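Local coordinates for protein alcohol dehydrogenase, zinc-containing (Thermotoga maritima, PDB 3IP1) that catalyses the NAD(+)-dependent, zinc-requiring oxidation of scyllo-inosose to 3-dehydro-scyllo-inosose, probably as a step in myo-inositol degradation, at residues V217-G222 against V241-P246; G66-D71 against L95-S100; I59-A64 against A162-V167. All blocks are in the same frame, centred on the assembly; numbering follows the deposited sequence. Where two conformers were deposited one is given.

Contact 1 of 3, residues V217-G222 against V241-P246; sequences VVILGG and VILSEP
The carboxylate of Glu245 meets the backbone of Gly222. The N-H of Gly222 approaches OE2 of Glu245 on its anti side, 22° out of the carboxylate plane, in a nearly straight bond of 2.8 Å. OE1, the other oxygen, takes the backbone N-H of Ser247. This is the start of a Rossmann fold. Strands 216-220 and 240-244 lie parallel and are joined by a beta-alpha-beta crossover through helix 224-235. Glu245 follows the second strand, where such folds commonly carry an acidic residue for the adenosine ribose. That fits its assignment to NAD(+) by similarity, which Arg250 nearby shares. CG of Glu245 is anti to the backbone N (chi1 173°), and the chain then bends at chi2, bringing OE2 to the glycine turn. With an alanine here, the N-H of Gly222 would probably be left without its acceptor and the turn less firmly held.

Four backbone bonds zip the strands, among them Ile219 N to Ile242 O at 2.7 Å. Val217 and Val241 stand side by side, their CG2 methyls 3.7 Å apart. On the same face Ile219 CG2 rests on Leu243 CD1 at 3.7 Å, and helix 224-235 covers both through Val230. The other face carries Val218, Leu220 and Ser244, which touch Phe270 of helix 270-277. Gly221 probably opens the GxGxxG turn. A CB on Gly222 would clash with CG of Glu245. The branch CD1 of Leu243 ends 3.6 Å from Gly221 O.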
ATOM      1  N   VAL A 217      -9.747 -17.854  -0.552  1.00 24.83           N
ATOM      2  CA  VAL A 217      -9.338 -17.738   0.839  1.00 25.78           C
ATOM      3  C   VAL A 217      -9.556 -19.064   1.568  1.00 25.74           C
ATOM      4  O   VAL A 217     -10.470 -19.803   1.235  1.00 25.82           O
ATOM      5  CB  VAL A 217     -10.073 -16.576   1.595  1.00 25.78           C
ATOM      6  CG1 VAL A 217      -9.842 -15.220   0.882  1.00 25.26           C
ATOM      7  CG2 VAL A 217     -11.545 -16.865   1.733  1.00 25.52           C
ATOM      8  N   VAL A 218      -8.709 -19.333   2.565  1.00 26.12           N
ATOM      9  CA  VAL A 218      -8.803 -20.524   3.405  1.00 25.96           C
ATOM     10  C   VAL A 218      -8.839 -20.104   4.873  1.00 26.57           C
ATOM     11  O   VAL A 218      -7.941 -19.416   5.361  1.00 27.34           O
ATOM     12  CB  VAL A 218      -7.610 -21.492   3.158  1.00 26.20           C
ATOM     13  CG1 VAL A 218      -7.594 -22.628   4.178  1.00 25.16           C
ATOM     14  CG2 VAL A 218      -7.648 -22.047   1.711  1.00 24.53           C
ATOM     15  N   ILE A 219      -9.876 -20.528   5.578  1.00 26.95           N
ATOM     16  CA  ILE A 219     -10.014 -20.231   7.011  1.00 27.12           C
ATOM     17  C   ILE A 219      -9.901 -21.518   7.835  1.00 27.60           C
ATOM     18  O   ILE A 219     -10.655 -22.475   7.632  1.00 28.05           O
ATOM     19  CB  ILE A 219     -11.355 -19.507   7.324  1.00 26.45           C
ATOM     20  CG1 ILE A 219     -11.397 -18.148   6.613  1.00 26.84           C
ATOM     21  CG2 ILE A 219     -11.530 -19.316   8.813  1.00 25.50           C
ATOM     22  CD1 ILE A 219     -12.729 -17.761   6.151  1.00 28.05           C
ATOM     23  N   LEU A 220      -8.962 -21.521   8.767  1.00 28.02           N
ATOM     24  CA  LEU A 220      -8.753 -22.652   9.652  1.00 29.26           C
ATOM     25  C   LEU A 220      -9.371 -22.316  11.004  1.00 29.92           C
ATOM     26  O   LEU A 220      -8.877 -21.436  11.715  1.00 29.96           O
ATOM     27  CB  LEU A 220      -7.252 -22.958   9.773  1.00 28.61           C
ATOM     28  CG  LEU A 220      -6.549 -23.382   8.467  1.00 29.41           C
ATOM     29  CD1 LEU A 220      -5.943 -22.188   7.674  1.00 28.22           C
ATOM     30  CD2 LEU A 220      -5.469 -24.419   8.754  1.00 30.48           C
ATOM     31  N   GLY A 221     -10.455 -23.011  11.349  1.00 30.46           N
ATOM     32  CA  GLY A 221     -11.133 -22.812  12.634  1.00 29.79           C
ATOM     33  C   GLY A 221     -12.460 -22.131  12.423  1.00 30.45           C
ATOM     34  O   GLY A 221     -12.505 -21.033  11.845  1.00 30.26           O
ATOM     35  N   GLY A 222     -13.539 -22.779  12.877  1.00 29.98           N
ATOM     36  CA  GLY A 222     -14.906 -22.274  12.706  1.00 29.72           C
ATOM     37  C   GLY A 222     -15.621 -21.791  13.973  1.00 29.76           C
ATOM     38  O   GLY A 222     -16.851 -21.911  14.089  1.00 29.39           O
ATOM     39  N   VAL A 241     -14.395 -19.623  -0.837  1.00 27.95           N
ATOM     40  CA  VAL A 241     -14.151 -19.566   0.602  1.00 28.00           C
ATOM     41  C   VAL A 241     -14.203 -21.001   1.140  1.00 28.58           C
ATOM     42  O   VAL A 241     -15.228 -21.685   1.051  1.00 27.76           O
ATOM     43  CB  VAL A 241     -15.168 -18.652   1.343  1.00 28.20           C
ATOM     44  CG1 VAL A 241     -14.928 -18.665   2.840  1.00 25.94           C
ATOM     45  CG2 VAL A 241     -15.134 -17.221   0.792  1.00 27.67           C
ATOM     46  N   ILE A 242     -13.066 -21.434   1.679  1.00 29.08           N
ATOM     47  CA  ILE A 242     -12.881 -22.775   2.220  1.00 29.79           C
ATOM     48  C   ILE A 242     -12.581 -22.692   3.712  1.00 30.38           C
ATOM     49  O   ILE A 242     -11.628 -21.996   4.137  1.00 30.42           O
ATOM     50  CB  ILE A 242     -11.730 -23.493   1.498  1.00 29.67           C
ATOM     51  CG1 ILE A 242     -12.031 -23.572  -0.000  1.00 29.40           C
ATOM     52  CG2 ILE A 242     -11.495 -24.895   2.086  1.00 30.18           C
ATOM     53  CD1 ILE A 242     -10.792 -23.827  -0.839  1.00 28.76           C
ATOM     54  N   LEU A 243     -13.415 -23.371   4.501  1.00 30.74           N
ATOM     55  CA  LEU A 243     -13.238 -23.431   5.950  1.00 31.35           C
ATOM     56  C   LEU A 243     -12.918 -24.849   6.442  1.00 32.09           C
ATOM     57  O   LEU A 243     -13.569 -25.821   6.046  1.00 31.72           O
ATOM     58  CB  LEU A 243     -14.443 -22.824   6.690  1.00 30.94           C
ATOM     59  CG  LEU A 243     -14.292 -22.845   8.221  1.00 31.78           C
ATOM     60  CD1 LEU A 243     -14.492 -21.470   8.872  1.00 31.59           C
ATOM     61  CD2 LEU A 243     -15.241 -23.868   8.805  1.00 31.98           C
ATOM     62  N   SER A 244     -11.891 -24.954   7.284  1.00 32.53           N
ATOM     63  CA  SER A 244     -11.508 -26.226   7.884  1.00 33.12           C
ATOM     64  C   SER A 244     -11.861 -26.215   9.373  1.00 33.37           C
ATOM     65  O   SER A 244     -11.374 -25.361  10.120  1.00 33.05           O
ATOM     66  CB  SER A 244     -10.016 -26.490   7.686  1.00 33.21           C
ATOM     67  OG  SER A 244      -9.660 -27.755   8.235  1.00 33.32           O
ATOM     68  N   GLU A 245     -12.729 -27.145   9.781  1.00 33.55           N
ATOM     69  CA  GLU A 245     -13.262 -27.216  11.153  1.00 34.25           C
ATOM     70  C   GLU A 245     -13.819 -28.620  11.436  1.00 34.38           C
ATOM     71  O   GLU A 245     -14.639 -29.122  10.656  1.00 34.53           O
ATOM     72  CB  GLU A 245     -14.368 -26.159  11.349  1.00 34.38           C
ATOM     73  CG  GLU A 245     -15.114 -26.221  12.670  1.00 35.40           C
ATOM     74  CD  GLU A 245     -14.182 -26.201  13.889  1.00 37.35           C
ATOM     75  OE1 GLU A 245     -14.318 -27.099  14.747  1.00 37.24           O
ATOM     76  OE2 GLU A 245     -13.308 -25.313  13.983  1.00 36.52           O
ATOM     77  N   PRO A 246     -13.359 -29.265  12.536  1.00 34.46           N
ATOM     78  CA  PRO A 246     -13.832 -30.618  12.898  1.00 34.04           C
ATOM     79  C   PRO A 246     -15.272 -30.669  13.398  1.00 33.97           C
ATOM     80  O   PRO A 246     -15.935 -31.681  13.209  1.00 34.20           O
ATOM     81  CB  PRO A 246     -12.879 -31.047  14.017  1.00 33.84           C
ATOM     82  CG  PRO A 246     -11.719 -30.123  13.940  1.00 34.68           C
ATOM     83  CD  PRO A 246     -12.215 -28.844  13.365  1.00 34.06           C
TER

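Contact 2 of 3, residues G66-D71 against L95-S100; sequences GICGSD and LGHEFS. With CD (cadmium ion), chain F.
Cys68 packs its CB against His97 and Glu98, yet its SG stays 3.1 Å from the cadmium ion, farther off than the metal's bonded ligands. This is the active-site metal site of a zinc-dependent alcohol dehydrogenase, in the GroES-like domain, with cadmium in the position of zinc. Cys68 is an assigned ligand of this zinc, but the cadmium here is not bonded to it. The ion is bound by His97 NE2 at 2.5 Å, Glu98 OE2, a water and Glu195.

The His97 ring has the metal in plane at one edge. Water 2 lies in plane too, at ND1, from which it accepts a hydrogen bond of 2.8 Å. The same water accepts from Gly96 N and donates to Asp71 OD1. Through this water Asp71 is a second-shell residue that probably helps fix the rotation of the ring. Water 1 sits over one ring face. It joins Gly66 O, Asp71 OD2 and His97 N, tying both segments together. CG of His97 falls between the backbone N and the carbonyl carbon (chi1 64°), which turns the ring toward 66-71, where CE1 meets Cys68 CB at 3.5 Å.

Cys68 is also the N-cap of helix 69-75. It forms a capping box with Asp71: Cys68 N gives to Asp71 OD2 at 2.9 Å, and Ser70 N gives to Cys68 SG. Glu98 runs extended beyond CG to the metal, while its OE1 forms a salt bridge with Lys391. A CB on Gly66 would clash with that OE1. Next to these ligands the backbones also meet, Gly66 N giving a hydrogen bond to Glu98 O at 2.7 Å.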
ATOM      1  N   GLY A  66     -22.845 -11.062  24.329  1.00 26.25           N
ATOM      2  CA  GLY A  66     -22.338 -12.395  23.986  1.00 25.86           C
ATOM      3  C   GLY A  66     -21.309 -12.878  24.976  1.00 26.20           C
ATOM      4  O   GLY A  66     -20.480 -12.092  25.465  1.00 25.84           O
ATOM      5  N   ILE A  67     -21.370 -14.169  25.292  1.00 25.90           N
ATOM      6  CA  ILE A  67     -20.301 -14.815  26.049  1.00 26.55           C
ATOM      7  C   ILE A  67     -19.170 -15.134  25.071  1.00 26.89           C
ATOM      8  O   ILE A  67     -19.370 -15.866  24.112  1.00 26.27           O
ATOM      9  CB  ILE A  67     -20.788 -16.133  26.740  1.00 26.40           C
ATOM     10  CG1 ILE A  67     -21.980 -15.838  27.668  1.00 27.54           C
ATOM     11  CG2 ILE A  67     -19.634 -16.836  27.462  1.00 24.79           C
ATOM     12  CD1 ILE A  67     -22.602 -17.064  28.393  1.00 30.29           C
ATOM     13  N   CYS A  68     -17.986 -14.596  25.351  1.00 27.59           N
ATOM     14  CA  CYS A  68     -16.779 -14.857  24.582  1.00 28.14           C
ATOM     15  C   CYS A  68     -16.079 -16.088  25.160  1.00 28.33           C
ATOM     16  O   CYS A  68     -16.242 -16.404  26.343  1.00 28.78           O
ATOM     17  CB  CYS A  68     -15.864 -13.628  24.665  1.00 27.85           C
ATOM     18  SG  CYS A  68     -14.291 -13.725  23.701  1.00 31.15           S
ATOM     19  N   GLY A  69     -15.296 -16.782  24.336  1.00 28.09           N
ATOM     20  CA  GLY A  69     -14.384 -17.824  24.826  1.00 27.36           C
ATOM     21  C   GLY A  69     -13.446 -17.370  25.938  1.00 27.10           C
ATOM     22  O   GLY A  69     -13.106 -18.168  26.818  1.00 27.28           O
ATOM     23  N   SER A  70     -13.026 -16.099  25.905  1.00 26.69           N
ATOM     24  CA  SER A  70     -12.219 -15.500  26.976  0.50 26.37           C
ATOM     25  C   SER A  70     -12.981 -15.454  28.301  1.00 26.34           C
ATOM     26  O   SER A  70     -12.389 -15.590  29.367  1.00 26.17           O
ATOM     27  CB  SER A  70     -11.758 -14.084  26.597  0.50 26.29           C
ATOM     28  OG  SER A  70     -10.712 -14.110  25.641  0.50 25.92           O
ATOM     29  N   ASP A  71     -14.298 -15.242  28.237  1.00 26.89           N
ATOM     30  CA  ASP A  71     -15.125 -15.289  29.470  1.00 28.09           C
ATOM     31  C   ASP A  71     -15.103 -16.675  30.089  1.00 27.75           C
ATOM     32  O   ASP A  71     -14.875 -16.822  31.304  1.00 27.66           O
ATOM     33  CB  ASP A  71     -16.569 -14.862  29.195  1.00 28.91           C
ATOM     34  CG  ASP A  71     -16.668 -13.406  28.794  1.00 29.74           C
ATOM     35  OD1 ASP A  71     -16.090 -12.552  29.521  1.00 31.98           O
ATOM     36  OD2 ASP A  71     -17.319 -13.122  27.768  1.00 28.85           O
ATOM     37  N   LEU A  95     -18.183  -8.977  34.079  1.00 26.54           N
ATOM     38  CA  LEU A  95     -17.802  -9.550  32.796  1.00 26.89           C
ATOM     39  C   LEU A  95     -18.731  -9.069  31.675  1.00 26.97           C
ATOM     40  O   LEU A  95     -19.766  -8.446  31.936  1.00 26.42           O
ATOM     41  CB  LEU A  95     -17.794 -11.087  32.873  1.00 26.44           C
ATOM     42  CG  LEU A  95     -16.806 -11.750  33.848  1.00 27.00           C
ATOM     43  CD1 LEU A  95     -17.166 -13.221  33.948  1.00 26.22           C
ATOM     44  CD2 LEU A  95     -15.326 -11.574  33.396  1.00 24.80           C
ATOM     45  N   GLY A  96     -18.345  -9.362  30.432  1.00 26.85           N
ATOM     46  CA  GLY A  96     -19.165  -9.069  29.260  1.00 27.03           C
ATOM     47  C   GLY A  96     -18.617  -7.914  28.440  1.00 27.57           C
ATOM     48  O   GLY A  96     -18.459  -6.797  28.953  1.00 27.53           O
ATOM     49  N   HIS A  97     -18.329  -8.182  27.164  1.00 27.20           N
ATOM     50  CA  HIS A  97     -17.735  -7.165  26.288  1.00 27.29           C
ATOM     51  C   HIS A  97     -18.224  -7.226  24.835  1.00 26.84           C
ATOM     52  O   HIS A  97     -17.771  -6.458  23.993  1.00 27.77           O
ATOM     53  CB  HIS A  97     -16.206  -7.226  26.356  1.00 26.62           C
ATOM     54  CG  HIS A  97     -15.641  -8.502  25.840  1.00 26.50           C
ATOM     55  ND1 HIS A  97     -15.314  -9.552  26.662  1.00 26.94           N
ATOM     56  CD2 HIS A  97     -15.367  -8.912  24.577  1.00 29.31           C
ATOM     57  CE1 HIS A  97     -14.852 -10.555  25.932  1.00 27.77           C
ATOM     58  NE2 HIS A  97     -14.885 -10.196  24.663  1.00 27.70           N
ATOM     59  N   GLU A  98     -19.154  -8.128  24.548  1.00 26.59           N
ATOM     60  CA  GLU A  98     -19.722  -8.240  23.210  1.00 26.54           C
ATOM     61  C   GLU A  98     -21.176  -7.800  23.260  1.00 26.00           C
ATOM     62  O   GLU A  98     -22.086  -8.631  23.296  1.00 27.00           O
ATOM     63  CB  GLU A  98     -19.638  -9.679  22.707  1.00 26.11           C
ATOM     64  CG  GLU A  98     -18.239 -10.213  22.535  1.00 27.45           C
ATOM     65  CD  GLU A  98     -18.220 -11.678  22.127  1.00 29.44           C
ATOM     66  OE1 GLU A  98     -19.307 -12.283  21.985  1.00 29.95           O
ATOM     67  OE2 GLU A  98     -17.123 -12.230  21.952  1.00 28.29           O
ATOM     68  N   PHE A  99     -21.412  -6.497  23.241  1.00 25.68           N
ATOM     69  CA  PHE A  99     -22.722  -6.018  23.661  1.00 25.49           C
ATOM     70  C   PHE A  99     -23.312  -4.892  22.831  1.00 26.04           C
ATOM     71  O   PHE A  99     -22.596  -4.194  22.105  1.00 25.91           O
ATOM     72  CB  PHE A  99     -22.660  -5.580  25.124  1.00 24.67           C
ATOM     73  CG  PHE A  99     -22.156  -4.171  25.313  1.00 24.44           C
ATOM     74  CD1 PHE A  99     -20.799  -3.892  25.238  1.00 24.74           C
ATOM     75  CD2 PHE A  99     -23.048  -3.135  25.574  1.00 22.35           C
ATOM     76  CE1 PHE A  99     -20.326  -2.589  25.418  1.00 23.85           C
ATOM     77  CE2 PHE A  99     -22.602  -1.831  25.756  1.00 24.41           C
ATOM     78  CZ  PHE A  99     -21.232  -1.547  25.674  1.00 23.50           C
ATOM     79  N   SER A 100     -24.624  -4.708  23.003  1.00 26.01           N
ATOM     80  CA  SER A 100     -25.358  -3.564  22.478  1.00 26.39           C
ATOM     81  C   SER A 100     -26.462  -3.155  23.477  1.00 26.77           C
ATOM     82  O   SER A 100     -26.754  -3.875  24.453  1.00 26.00           O
ATOM     83  CB  SER A 100     -25.992  -3.912  21.148  1.00 25.96           C
ATOM     84  OG  SER A 100     -26.895  -4.988  21.367  1.00 28.65           O
TER
HETATM   85 CD    CD F 501     -14.863 -11.065  22.285  0.50 33.54          CD
HETATM   86  O   HOH W   1     -18.302 -10.890  26.385  1.00 26.02           O
HETATM   87  O   HOH W   2     -15.712  -9.910  29.454  1.00 32.96           O
HETATM   88  O   HOH W   3     -14.052 -11.778  20.190  1.00 41.83           O

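Contact 3 of 3, residues I59-A64 against A162-V167; sequences IIKVKA and AEYVKV
Strands 59-64 and 164-167 run antiparallel at 148°, with Ile60 and Val165 as a hydrogen-bonded pair. Ile60 N to Val165 O measures 2.9 Å and Val165 N to Ile60 O 3.0 Å, both in the carbonyl plane. The third bond is different. Val62 N reaches Glu163 O from 45° above the carbonyl plane, where the second segment has not yet become strand.

One face of the pair carries Tyr164, Ile59, Lys61 and Lys166. Lys61 passes the Tyr164 ring at a slant, its CB 3.7 Å from CE2 of the ring. With CG anti to the backbone N (chi1 178°) and the next bonds extended, Lys61 takes its methylenes from CE2 toward the phenol OH. Ile59 CG2 touches the same ring at CD2, and Ile59 CG1 meets the methylene CG of Lys166. The rest of Lys166 bends away, and its NZ makes salt bridges to Glu53 and Glu57 and a hydrogen bond to Arg51 O.

Ile60 and Val165 share the other face. Val167 and Val62 add to the aliphatic packing there. Ile60 CD1 rests on Val167 CG2 at 3.7 Å. The methyl CG1 of Val165 meets CB of Ile60 at 4.0 Å and CG2 of Val62 at 4.1 Å. Val62 also sets its CB 3.4 Å from Ala162 O.

This is sheet pairing within the GroES-like domain. Strand 57-66 also pairs with strands 98-106 and 392-395. At its far end Lys63 and Ala64 form a classic beta bulge opposite Ser100. Strand 3-12 meets Ala162, Glu163 and Tyr164, while helix 185-192 touches Lys63 and Ala64.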
ATOM      1  N   ILE A  59     -24.092   6.232  29.675  1.00 28.67           N
ATOM      2  CA  ILE A  59     -24.577   5.036  30.336  1.00 28.05           C
ATOM      3  C   ILE A  59     -25.524   4.405  29.341  1.00 27.51           C
ATOM      4  O   ILE A  59     -26.378   5.083  28.764  1.00 25.93           O
ATOM      5  CB  ILE A  59     -25.322   5.387  31.660  1.00 28.33           C
ATOM      6  CG1 ILE A  59     -24.324   5.937  32.696  1.00 29.18           C
ATOM      7  CG2 ILE A  59     -26.040   4.165  32.248  1.00 27.67           C
ATOM      8  CD1 ILE A  59     -25.011   6.670  33.872  1.00 30.08           C
ATOM      9  N   ILE A  60     -25.352   3.104  29.152  1.00 27.38           N
ATOM     10  CA  ILE A  60     -26.120   2.322  28.212  1.00 26.98           C
ATOM     11  C   ILE A  60     -26.963   1.288  28.961  1.00 27.67           C
ATOM     12  O   ILE A  60     -26.471   0.606  29.850  1.00 28.24           O
ATOM     13  CB  ILE A  60     -25.164   1.584  27.250  1.00 27.23           C
ATOM     14  CG1 ILE A  60     -24.293   2.591  26.471  1.00 25.94           C
ATOM     15  CG2 ILE A  60     -25.945   0.651  26.313  1.00 26.21           C
ATOM     16  CD1 ILE A  60     -23.031   1.952  25.814  1.00 25.15           C
ATOM     17  N   LYS A  61     -28.232   1.176  28.611  1.00 28.30           N
ATOM     18  CA  LYS A  61     -29.069   0.111  29.125  1.00 28.84           C
ATOM     19  C   LYS A  61     -28.808  -1.079  28.225  1.00 29.08           C
ATOM     20  O   LYS A  61     -29.128  -1.023  27.030  1.00 29.38           O
ATOM     21  CB  LYS A  61     -30.527   0.555  29.048  1.00 29.06           C
ATOM     22  CG  LYS A  61     -31.586  -0.427  29.500  1.00 30.23           C
ATOM     23  CD  LYS A  61     -32.931   0.336  29.552  1.00 33.71           C
ATOM     24  CE  LYS A  61     -34.139  -0.580  29.716  1.00 37.66           C
ATOM     25  NZ  LYS A  61     -33.931  -1.575  30.808  1.00 38.50           N
ATOM     26  N   VAL A  62     -28.197  -2.135  28.776  1.00 28.97           N
ATOM     27  CA  VAL A  62     -27.785  -3.289  27.956  1.00 28.31           C
ATOM     28  C   VAL A  62     -28.992  -4.048  27.413  1.00 28.84           C
ATOM     29  O   VAL A  62     -29.946  -4.348  28.136  1.00 29.09           O
ATOM     30  CB  VAL A  62     -26.831  -4.272  28.721  1.00 28.41           C
ATOM     31  CG1 VAL A  62     -26.328  -5.392  27.812  1.00 26.94           C
ATOM     32  CG2 VAL A  62     -25.650  -3.534  29.358  1.00 25.64           C
ATOM     33  N   LYS A  63     -28.955  -4.360  26.127  1.00 29.06           N
ATOM     34  CA  LYS A  63     -29.961  -5.234  25.553  1.00 29.13           C
ATOM     35  C   LYS A  63     -29.443  -6.646  25.326  1.00 28.64           C
ATOM     36  O   LYS A  63     -30.160  -7.612  25.559  1.00 28.68           O
ATOM     37  CB  LYS A  63     -30.473  -4.650  24.248  1.00 29.97           C
ATOM     38  CG  LYS A  63     -31.412  -3.482  24.425  1.00 32.59           C
ATOM     39  CD  LYS A  63     -32.858  -3.955  24.531  1.00 38.35           C
ATOM     40  CE  LYS A  63     -33.377  -3.834  25.961  1.00 42.58           C
ATOM     41  NZ  LYS A  63     -34.853  -4.142  26.071  1.00 46.55           N
ATOM     42  N   ALA A  64     -28.203  -6.777  24.863  1.00 27.58           N
ATOM     43  CA  ALA A  64     -27.655  -8.101  24.596  1.00 26.93           C
ATOM     44  C   ALA A  64     -26.163  -8.117  24.864  1.00 27.23           C
ATOM     45  O   ALA A  64     -25.494  -7.099  24.695  1.00 27.20           O
ATOM     46  CB  ALA A  64     -27.961  -8.542  23.151  1.00 26.61           C
ATOM     47  N   ALA A 162     -24.882  -7.027  32.578  1.00 27.96           N
ATOM     48  CA  ALA A 162     -25.375  -6.100  33.564  1.00 28.52           C
ATOM     49  C   ALA A 162     -26.624  -5.509  32.980  1.00 29.07           C
ATOM     50  O   ALA A 162     -26.929  -5.733  31.797  1.00 28.40           O
ATOM     51  CB  ALA A 162     -24.332  -4.990  33.834  1.00 28.63           C
ATOM     52  N   GLU A 163     -27.348  -4.755  33.802  1.00 29.43           N
ATOM     53  CA  GLU A 163     -28.519  -4.035  33.324  1.00 30.50           C
ATOM     54  C   GLU A 163     -28.088  -2.712  32.684  1.00 30.16           C
ATOM     55  O   GLU A 163     -28.714  -2.254  31.732  1.00 30.16           O
ATOM     56  CB  GLU A 163     -29.492  -3.769  34.474  1.00 30.83           C
ATOM     57  CG  GLU A 163     -29.986  -5.035  35.165  1.00 34.19           C
ATOM     58  CD  GLU A 163     -30.870  -4.724  36.357  1.00 39.64           C
ATOM     59  OE1 GLU A 163     -32.048  -4.364  36.139  1.00 41.73           O
ATOM     60  OE2 GLU A 163     -30.388  -4.845  37.506  1.00 40.81           O
ATOM     61  N   TYR A 164     -27.017  -2.117  33.216  1.00 29.67           N
ATOM     62  CA  TYR A 164     -26.450  -0.872  32.691  1.00 29.80           C
ATOM     63  C   TYR A 164     -24.918  -0.969  32.637  1.00 29.19           C
ATOM     64  O   TYR A 164     -24.304  -1.670  33.448  1.00 29.23           O
ATOM     65  CB  TYR A 164     -26.895   0.363  33.522  1.00 29.35           C
ATOM     66  CG  TYR A 164     -28.409   0.578  33.536  1.00 31.96           C
ATOM     67  CD1 TYR A 164     -29.209  -0.079  34.464  1.00 32.26           C
ATOM     68  CD2 TYR A 164     -29.040   1.403  32.590  1.00 32.22           C
ATOM     69  CE1 TYR A 164     -30.576   0.082  34.476  1.00 34.22           C
ATOM     70  CE2 TYR A 164     -30.419   1.572  32.597  1.00 33.64           C
ATOM     71  CZ  TYR A 164     -31.180   0.906  33.551  1.00 34.92           C
ATOM     72  OH  TYR A 164     -32.554   1.045  33.593  1.00 35.67           O
ATOM     73  N   VAL A 165     -24.315  -0.279  31.673  1.00 28.86           N
ATOM     74  CA  VAL A 165     -22.857  -0.168  31.583  1.00 28.47           C
ATOM     75  C   VAL A 165     -22.457   1.263  31.254  1.00 28.88           C
ATOM     76  O   VAL A 165     -23.100   1.946  30.461  1.00 29.15           O
ATOM     77  CB  VAL A 165     -22.245  -1.169  30.543  1.00 28.81           C
ATOM     78  CG1 VAL A 165     -22.581  -0.766  29.108  1.00 27.92           C
ATOM     79  CG2 VAL A 165     -20.734  -1.282  30.726  1.00 27.77           C
ATOM     80  N   LYS A 166     -21.393   1.727  31.881  1.00 29.02           N
ATOM     81  CA  LYS A 166     -20.907   3.047  31.594  1.00 28.69           C
ATOM     82  C   LYS A 166     -19.651   2.927  30.713  1.00 28.42           C
ATOM     83  O   LYS A 166     -18.766   2.143  31.010  1.00 28.05           O
ATOM     84  CB  LYS A 166     -20.651   3.774  32.914  1.00 28.91           C
ATOM     85  CG  LYS A 166     -20.228   5.208  32.824  1.00 30.71           C
ATOM     86  CD  LYS A 166     -18.708   5.305  32.767  1.00 34.21           C
ATOM     87  CE  LYS A 166     -18.057   5.072  34.124  1.00 35.08           C
ATOM     88  NZ  LYS A 166     -18.075   6.328  34.918  1.00 37.59           N
ATOM     89  N   VAL A 167     -19.600   3.688  29.618  1.00 28.05           N
ATOM     90  CA  VAL A 167     -18.401   3.772  28.776  1.00 28.15           C
ATOM     91  C   VAL A 167     -18.204   5.204  28.283  1.00 28.48           C
ATOM     92  O   VAL A 167     -19.165   5.977  28.191  1.00 28.34           O
ATOM     93  CB  VAL A 167     -18.467   2.837  27.517  1.00 27.68           C
ATOM     94  CG1 VAL A 167     -18.614   1.399  27.901  1.00 27.92           C
ATOM     95  CG2 VAL A 167     -19.614   3.238  26.596  1.00 28.65           C
TER

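How the contacts relate
Contacts 2 and 3 belong to the GroES-like domain and share a sheet. Strands 57-66 and 98-106 are neighbours there, so the two contacts touch: Phe99 CE2 packs on Val165 CG1 at 3.5 Å, and Ser100 O probably bonds Lys63 N. Contact 1 stands apart in the Rossmann fold, its centre about 23 Å from that of contact 2 and 34 Å from that of contact 3. Contacts 1 and 2 are almost wholly buried. Contact 3 is buried too, but the lysines and tyrosine on one face are partly exposed. Chemistry follows place: parallel strands with a carboxylate at the end, metal ligands and bridging waters, then antiparallel strands with mostly aliphatic packing.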